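PDB 5EPF: peroxiredoxin from Mycobacterium tuberculosis, which reduces hydrogen peroxide and organic hydroperoxides to water and alcohols as a thiol-specific peroxidase, protecting the cell against oxidative stress. Local coordinates for residues Phe42-Pro50 and Val81-Glu89; Ala101-Val111 and Leu119-Ile129. All coordinates share one frame; numbering follows the deposited sequence. Where two conformers were deposited one is given.

Contact 1. Residues Phe42-Pro50 and Val81-Glu89; sequences FFYPAAMTP and VRKQAKFAE. With EDO (1,2-ethanediol), chain D.
The side chains of Tyr44 and Gln84 come from opposite directions. The phenol OH of Tyr44 donates a 2.7 Å hydrogen bond to OE1 of Gln84. It meets OE1 from the side, C=O...donor angle 104°, tilted out of the carbonyl plane, with ring and amide planes turned against each other. Phe87 lies next to this bond, Tyr44 OH being at its ring edge. The Phe87 edge points at the face of Tyr44 in an offset edge-to-face pair, planes at 75°. Met48 N sits 3.6 Å above the Phe87 plane, over the ring centre. Ala47 CB touches Phe87 CD2 at 3.5 Å, and Met48 CG lies 3.6 Å from Phe87 CD1. Lys83 runs out straight over Ala47, its CG anti to the backbone N (chi1 -172°). Two waters accept from its NZ and donate to Ala47 O; one water oxygen is 2.8 Å from Ala47 O. At the first helical turn, Arg82 N (2.9 Å) and NE both donate to O1 of 1,2-ethanediol, probably from the crystallisation liquor.

Gln84 NE2 is bonded to Leu98 O, which sets the turn of the amide. Ala47 N is hydrogen-bonded to Asp79 OD2. Thr49 OG1 ties the type II turn Ala46-Thr49 through Ala46 O, 3.0 Å. Thr49 occupies the N-cap position of helix 50-61, which carries Cys52, and its O accepts a hydrogen bond from Thr53 OG1.

Pro45, Thr49 and Cys52 match the Pro-x3-Thr-x2-Cys active-site signature of peroxiredoxins, thioredoxin-like in fold. The contact is consistent with Tyr44 being held in place close to Cys52, probably the peroxidatic cysteine.

Contact 2. Residues Ala101-Val111 and Leu119-Ile129; sequences AQGTVAAQFGV and LMPVKRTTFVI
Phe109 presents its ring edge to the face of Phe127. CD1 of Phe109 stands 3.4 Å above the Phe127 plane, over the ring centre, and the planes are turned 54° apart. At the edge of Phe127 lies CG1 of Val111. At the edge of Phe109 is the methyl end of Ile129, CZ of Phe109 to CD1 of Ile129 at 4.0 Å. Phe109 CG lies anti to its carbonyl carbon (chi1 -79°), which swings the ring from the helix end over the strand.

Val111 lies next to this pair. Its CG1 rests 3.4 Å from OG1 of Thr125, a hydroxyl already bonded to Lys123 O. The backbone of Val111 makes the one hydrogen bond between the segments: Lys123 N to Val111 O, 3.0 Å, nearly straight at 170° and in the carbonyl plane. CA of Val122 also approaches this oxygen. Farther along, CG1 of Val122 packs on CB of Ala106 at 3.6 Å. At the far end, CD2 of Leu119 reaches Ala101 O at 3.3 Å, close to Gly103.

Helix 104-109 ends in a Schellman motif at Gly110, whose positive phi turns the chain so that Val111 faces Lys123. Asp100 holds the other end, bonding to the N-H groups of Val105 and Ala106. Phe43 of strand 39-43 adds another ring beside Phe109.

Phe109 thus packs the end of the helix on strand 125-129, and Ala106 packs on the loop before it, while a single straight backbone bond fixes where the chain leaving the helix meets that loop.

In the fold
Contacts 1 and 2 come one after the other along the chain, their centres 14 Å apart, and meet at neighbouring strands of the central sheet. Strand 39-43 pairs antiparallel with strand 125-129; Phe43 N lies 2.8 Å from Thr125 O, a probable hydrogen bond. Past the strand, Tyr44 O packs against CG2 of Val122 at 3.2 Å, so the loop of contact 1 leans on the loop of contact 2. Cys52, probably the sulfenic acid-forming cysteine, lies nearer contact 1: its side chain is about 4 Å from that of Tyr44 and about 8 Å from that of Val122. Arg124 NH1 forms a salt bridge with Glu55 OE1 of helix 50-61, which also carries Cys52.

Contact 1. Residues Phe42-Pro50 and Val81-Glu89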
# COMPACT_ATOMS: atom_id res chain seq x y z
N PHE A 42 -0.10 -0.10 1.25
CA PHE A 42 0.79 -1.05 1.90
C PHE A 42 2.04 -1.24 1.06
O PHE A 42 1.98 -1.79 -0.05
CB PHE A 42 0.09 -2.35 2.33
CG PHE A 42 -0.38 -3.29 1.21
CD1 PHE A 42 0.40 -4.38 0.83
CD2 PHE A 42 -1.64 -3.15 0.64
CE1 PHE A 42 -0.04 -5.27 -0.14
CE2 PHE A 42 -2.09 -4.05 -0.34
CZ PHE A 42 -1.29 -5.11 -0.71
N PHE A 43 3.18 -0.77 1.59
CA PHE A 43 4.48 -0.95 0.95
C PHE A 43 5.00 -2.34 1.32
O PHE A 43 5.09 -2.69 2.51
CB PHE A 43 5.48 0.07 1.49
CG PHE A 43 5.32 1.46 0.94
CD1 PHE A 43 6.07 1.89 -0.15
CD2 PHE A 43 4.46 2.36 1.55
CE1 PHE A 43 5.93 3.20 -0.64
CE2 PHE A 43 4.32 3.66 1.10
CZ PHE A 43 5.06 4.08 -0.00
N TYR A 44 5.41 -3.10 0.31
CA TYR A 44 6.00 -4.40 0.56
C TYR A 44 7.34 -4.51 -0.15
O TYR A 44 7.53 -3.92 -1.22
CB TYR A 44 5.07 -5.56 0.14
CG TYR A 44 4.56 -5.50 -1.29
CD1 TYR A 44 5.31 -6.02 -2.35
CD2 TYR A 44 3.31 -4.95 -1.58
CE1 TYR A 44 4.82 -5.98 -3.66
CE2 TYR A 44 2.83 -4.91 -2.87
CZ TYR A 44 3.58 -5.43 -3.90
OH TYR A 44 3.07 -5.38 -5.17
N PRO A 45 8.30 -5.26 0.42
CA PRO A 45 9.65 -5.26 -0.18
C PRO A 45 9.71 -5.84 -1.59
O PRO A 45 10.38 -5.28 -2.46
CB PRO A 45 10.50 -6.06 0.83
CG PRO A 45 9.72 -6.10 2.09
CD PRO A 45 8.28 -5.82 1.79
N ALA A 46 9.04 -6.96 -1.82
CA ALA A 46 9.29 -7.72 -3.05
C ALA A 46 8.06 -8.55 -3.39
O ALA A 46 7.72 -9.49 -2.67
CB ALA A 46 10.52 -8.61 -2.91
N ALA A 47 7.44 -8.23 -4.52
CA ALA A 47 6.35 -9.02 -5.05
C ALA A 47 6.75 -10.49 -5.15
O ALA A 47 7.90 -10.81 -5.47
CB ALA A 47 6.00 -8.49 -6.43
N MET A 48 5.79 -11.35 -4.84
CA MET A 48 5.81 -12.80 -5.04
C MET A 48 6.62 -13.57 -4.01
O MET A 48 6.60 -14.79 -4.06
CB MET A 48 6.20 -13.22 -6.47
CG MET A 48 5.27 -12.59 -7.50
SD MET A 48 5.61 -13.09 -9.18
CE MET A 48 5.41 -14.88 -9.05
N THR A 49 7.29 -12.92 -3.07
CA THR A 49 8.00 -13.65 -2.04
C THR A 49 6.99 -14.16 -1.03
O THR A 49 5.88 -13.62 -0.95
CB THR A 49 9.03 -12.77 -1.32
OG1 THR A 49 8.35 -11.69 -0.66
CG2 THR A 49 10.08 -12.26 -2.32
N PRO A 50 7.32 -15.18 -0.23
CA PRO A 50 6.28 -15.78 0.63
C PRO A 50 5.65 -14.82 1.63
O PRO A 50 4.43 -14.85 1.82
CB PRO A 50 7.01 -16.97 1.28
CG PRO A 50 8.05 -17.34 0.24
CD PRO A 50 8.55 -16.00 -0.23
N VAL A 81 6.36 -2.78 -13.29
CA VAL A 81 4.97 -3.04 -13.66
C VAL A 81 4.78 -4.49 -14.09
O VAL A 81 3.82 -5.15 -13.69
CB VAL A 81 4.53 -2.06 -14.76
CG1 VAL A 81 3.19 -2.45 -15.39
CG2 VAL A 81 4.43 -0.64 -14.19
N ARG A 82 5.70 -5.02 -14.90
CA ARG A 82 5.50 -6.38 -15.42
C ARG A 82 5.50 -7.42 -14.30
O ARG A 82 4.80 -8.43 -14.40
CB ARG A 82 6.52 -6.71 -16.51
CG ARG A 82 7.95 -6.93 -16.04
CD ARG A 82 8.91 -7.05 -17.23
NE ARG A 82 8.97 -5.78 -17.95
CZ ARG A 82 9.81 -5.51 -18.95
NH1 ARG A 82 10.68 -6.43 -19.36
NH2 ARG A 82 9.77 -4.31 -19.52
N LYS A 83 6.27 -7.19 -13.23
CA LYS A 83 6.25 -8.13 -12.12
C LYS A 83 5.01 -7.95 -11.25
O LYS A 83 4.41 -8.93 -10.81
CB LYS A 83 7.52 -8.02 -11.28
CG LYS A 83 7.60 -9.14 -10.23
CD LYS A 83 8.97 -9.27 -9.59
CE LYS A 83 8.97 -10.49 -8.67
NZ LYS A 83 10.31 -10.86 -8.20
N GLN A 84 4.62 -6.69 -11.01
CA GLN A 84 3.36 -6.45 -10.32
C GLN A 84 2.20 -7.09 -11.07
O GLN A 84 1.30 -7.67 -10.46
CB GLN A 84 3.10 -4.94 -10.16
CG GLN A 84 4.19 -4.11 -9.47
CD GLN A 84 4.32 -4.36 -7.98
OE1 GLN A 84 4.39 -5.51 -7.53
NE2 GLN A 84 4.39 -3.29 -7.21
N ALA A 85 2.21 -7.00 -12.41
CA ALA A 85 1.15 -7.59 -13.21
C ALA A 85 1.06 -9.09 -12.98
O ALA A 85 -0.04 -9.64 -12.80
CB ALA A 85 1.36 -7.28 -14.70
N LYS A 86 2.20 -9.79 -12.99
CA LYS A 86 2.17 -11.24 -12.78
C LYS A 86 1.72 -11.59 -11.36
O LYS A 86 0.96 -12.54 -11.17
CB LYS A 86 3.53 -11.87 -13.09
CG LYS A 86 3.48 -13.41 -13.11
CD LYS A 86 2.39 -14.00 -14.03
CE LYS A 86 2.62 -13.67 -15.48
NZ LYS A 86 1.65 -14.40 -16.35
N PHE A 87 2.19 -10.85 -10.36
CA PHE A 87 1.79 -11.09 -8.98
C PHE A 87 0.28 -10.98 -8.84
O PHE A 87 -0.38 -11.86 -8.28
CB PHE A 87 2.50 -10.02 -8.13
CG PHE A 87 2.40 -10.18 -6.62
CD1 PHE A 87 2.18 -11.40 -5.99
CD2 PHE A 87 2.61 -9.05 -5.83
CE1 PHE A 87 2.16 -11.48 -4.59
CE2 PHE A 87 2.57 -9.12 -4.45
CZ PHE A 87 2.35 -10.34 -3.83
N ALA A 88 -0.30 -9.90 -9.38
CA ALA A 88 -1.75 -9.68 -9.27
C ALA A 88 -2.54 -10.72 -10.07
O ALA A 88 -3.64 -11.11 -9.67
CB ALA A 88 -2.12 -8.27 -9.72
N GLU A 89 -2.02 -11.15 -11.22
CA GLU A 89 -2.71 -12.15 -12.03
C GLU A 89 -2.69 -13.51 -11.34
O GLU A 89 -3.73 -14.18 -11.24
CB GLU A 89 -2.04 -12.26 -13.40
CG GLU A 89 -2.74 -13.18 -14.38
CD GLU A 89 -1.91 -13.43 -15.62
OE1 GLU A 89 -0.72 -13.06 -15.64
OE2 GLU A 89 -2.45 -14.02 -16.57
C1 EDO D . 7.55 -2.25 -17.20
O1 EDO D . 7.66 -3.43 -16.42
C2 EDO D . 6.83 -2.55 -18.51
O2 EDO D . 5.55 -3.10 -18.21
O HOH W 1 10.31 -9.00 -6.28
O HOH W 2 10.08 -12.55 -6.04

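Contact 2. Residues Ala101-Val111 and Leu119-Ile129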
# COMPACT_ATOMS: atom_id res chain seq x y z
N ALA A 101 9.13 2.76 -9.36
CA ALA A 101 10.33 2.14 -9.94
C ALA A 101 11.62 2.84 -9.54
O ALA A 101 12.68 2.21 -9.59
CB ALA A 101 10.21 2.03 -11.46
N GLN A 102 11.56 4.11 -9.15
CA GLN A 102 12.74 4.82 -8.65
C GLN A 102 12.71 5.04 -7.14
O GLN A 102 13.59 5.70 -6.60
CB GLN A 102 12.93 6.16 -9.37
CG GLN A 102 13.28 6.05 -10.84
CD GLN A 102 12.08 5.73 -11.71
OE1 GLN A 102 11.03 6.36 -11.58
NE2 GLN A 102 12.22 4.75 -12.59
N GLY A 103 11.71 4.52 -6.45
CA GLY A 103 11.62 4.73 -5.02
C GLY A 103 11.23 6.14 -4.61
O GLY A 103 11.37 6.49 -3.44
N THR A 104 10.71 6.94 -5.55
CA THR A 104 10.38 8.34 -5.25
C THR A 104 9.27 8.44 -4.21
O THR A 104 9.35 9.24 -3.27
CB THR A 104 9.96 9.03 -6.55
OG1 THR A 104 11.05 8.96 -7.48
CG2 THR A 104 9.60 10.50 -6.31
N VAL A 105 8.22 7.62 -4.34
CA VAL A 105 7.14 7.69 -3.38
C VAL A 105 7.57 7.06 -2.06
O VAL A 105 7.26 7.57 -0.98
CB VAL A 105 5.85 7.09 -3.97
CG1 VAL A 105 4.72 7.10 -2.95
CG2 VAL A 105 5.42 7.88 -5.22
N ALA A 106 8.34 5.97 -2.12
CA ALA A 106 8.91 5.41 -0.90
C ALA A 106 9.70 6.47 -0.13
O ALA A 106 9.60 6.57 1.10
CB ALA A 106 9.80 4.22 -1.24
N ALA A 107 10.51 7.27 -0.84
CA ALA A 107 11.26 8.34 -0.19
C ALA A 107 10.32 9.36 0.46
O ALA A 107 10.58 9.83 1.58
CB ALA A 107 12.19 9.02 -1.19
N GLN A 108 9.22 9.70 -0.22
CA GLN A 108 8.25 10.62 0.36
C GLN A 108 7.72 10.10 1.69
O GLN A 108 7.50 10.87 2.63
CB GLN A 108 7.11 10.86 -0.62
CG GLN A 108 5.94 11.61 -0.02
CD GLN A 108 4.67 11.54 -0.85
OE1 GLN A 108 3.64 12.04 -0.44
NE2 GLN A 108 4.74 10.89 -2.01
N PHE A 109 7.50 8.78 1.79
CA PHE A 109 6.97 8.16 3.00
C PHE A 109 8.06 7.76 3.99
O PHE A 109 7.74 7.31 5.11
CB PHE A 109 6.11 6.95 2.63
CG PHE A 109 4.72 7.31 2.16
CD1 PHE A 109 3.64 7.25 3.05
CD2 PHE A 109 4.48 7.73 0.85
CE1 PHE A 109 2.35 7.56 2.65
CE2 PHE A 109 3.19 8.05 0.43
CZ PHE A 109 2.12 7.97 1.33
N GLY A 110 9.33 7.93 3.64
CA GLY A 110 10.41 7.57 4.54
C GLY A 110 10.70 6.09 4.64
O GLY A 110 11.26 5.66 5.65
N VAL A 111 10.37 5.32 3.60
CA VAL A 111 10.55 3.87 3.61
C VAL A 111 11.49 3.39 2.51
O VAL A 111 11.64 2.18 2.32
CB VAL A 111 9.20 3.11 3.58
CG1 VAL A 111 8.36 3.48 4.79
CG2 VAL A 111 8.43 3.37 2.30
N LEU A 119 18.98 0.85 -5.87
CA LEU A 119 17.70 0.88 -5.17
C LEU A 119 17.45 -0.50 -4.58
O LEU A 119 17.54 -1.51 -5.29
CB LEU A 119 16.61 1.24 -6.17
CG LEU A 119 15.20 1.38 -5.60
CD1 LEU A 119 15.12 2.51 -4.55
CD2 LEU A 119 14.23 1.62 -6.76
N MET A 120 17.14 -0.55 -3.30
CA MET A 120 16.87 -1.80 -2.60
C MET A 120 15.38 -1.91 -2.28
O MET A 120 14.62 -0.95 -2.45
CB MET A 120 17.68 -1.84 -1.30
CG MET A 120 19.19 -1.87 -1.55
SD MET A 120 19.74 -3.32 -2.47
CE MET A 120 19.72 -4.56 -1.18
N PRO A 121 14.92 -3.09 -1.84
CA PRO A 121 13.50 -3.22 -1.47
C PRO A 121 13.11 -2.27 -0.36
O PRO A 121 13.89 -1.99 0.57
CB PRO A 121 13.39 -4.68 -1.02
CG PRO A 121 14.44 -5.40 -1.85
CD PRO A 121 15.60 -4.41 -1.91
N VAL A 122 11.88 -1.77 -0.44
CA VAL A 122 11.38 -0.84 0.59
C VAL A 122 11.26 -1.56 1.93
O VAL A 122 11.19 -2.79 2.01
CB VAL A 122 10.03 -0.23 0.19
CG1 VAL A 122 10.19 0.64 -1.05
CG2 VAL A 122 8.96 -1.31 0.01
N LYS A 123 11.19 -0.76 2.99
CA LYS A 123 10.87 -1.27 4.32
C LYS A 123 9.36 -1.50 4.40
O LYS A 123 8.58 -0.61 4.06
CB LYS A 123 11.32 -0.23 5.35
CG LYS A 123 11.12 -0.60 6.80
CD LYS A 123 11.72 0.46 7.73
CE LYS A 123 11.62 0.04 9.17
NZ LYS A 123 12.33 1.00 10.06
N ARG A 124 8.95 -2.69 4.83
CA ARG A 124 7.53 -3.08 4.86
C ARG A 124 6.74 -2.21 5.83
O ARG A 124 6.95 -2.27 7.04
CB ARG A 124 7.40 -4.55 5.26
CG ARG A 124 5.98 -5.07 5.16
CD ARG A 124 5.76 -6.52 5.64
NE ARG A 124 6.74 -7.48 5.09
CZ ARG A 124 6.61 -8.15 3.95
NH1 ARG A 124 5.54 -7.99 3.18
NH2 ARG A 124 7.57 -9.00 3.57
N THR A 125 5.81 -1.40 5.32
CA THR A 125 5.12 -0.39 6.11
C THR A 125 3.78 -0.11 5.46
O THR A 125 3.71 0.01 4.24
CB THR A 125 5.93 0.92 6.14
OG1 THR A 125 7.33 0.66 6.29
CG2 THR A 125 5.47 1.82 7.25
N THR A 126 2.74 0.02 6.28
CA THR A 126 1.40 0.33 5.78
C THR A 126 0.90 1.64 6.35
O THR A 126 1.01 1.88 7.57
CB THR A 126 0.44 -0.81 6.13
OG1 THR A 126 0.93 -2.01 5.52
CG2 THR A 126 -0.98 -0.53 5.67
N PHE A 127 0.33 2.47 5.48
CA PHE A 127 -0.23 3.76 5.87
C PHE A 127 -1.72 3.76 5.58
O PHE A 127 -2.13 3.53 4.43
CB PHE A 127 0.46 4.88 5.08
CG PHE A 127 1.94 4.94 5.34
CD1 PHE A 127 2.46 5.71 6.37
CD2 PHE A 127 2.82 4.18 4.57
CE1 PHE A 127 3.82 5.73 6.65
CE2 PHE A 127 4.20 4.20 4.83
CZ PHE A 127 4.68 4.99 5.87
N VAL A 128 -2.54 4.04 6.59
CA VAL A 128 -3.97 4.24 6.38
C VAL A 128 -4.16 5.74 6.16
O VAL A 128 -3.85 6.54 7.05
CB VAL A 128 -4.79 3.74 7.58
CG1 VAL A 128 -6.27 3.93 7.32
CG2 VAL A 128 -4.46 2.30 7.91
N ILE A 129 -4.63 6.12 4.97
CA ILE A 129 -4.68 7.51 4.53
C ILE A 129 -6.13 7.94 4.35
O ILE A 129 -6.87 7.32 3.58
CB ILE A 129 -3.89 7.71 3.22
CG1 ILE A 129 -2.45 7.18 3.36
CG2 ILE A 129 -3.96 9.19 2.77
CD1 ILE A 129 -1.68 7.10 2.05
O HOH W 3 11.42 3.70 8.20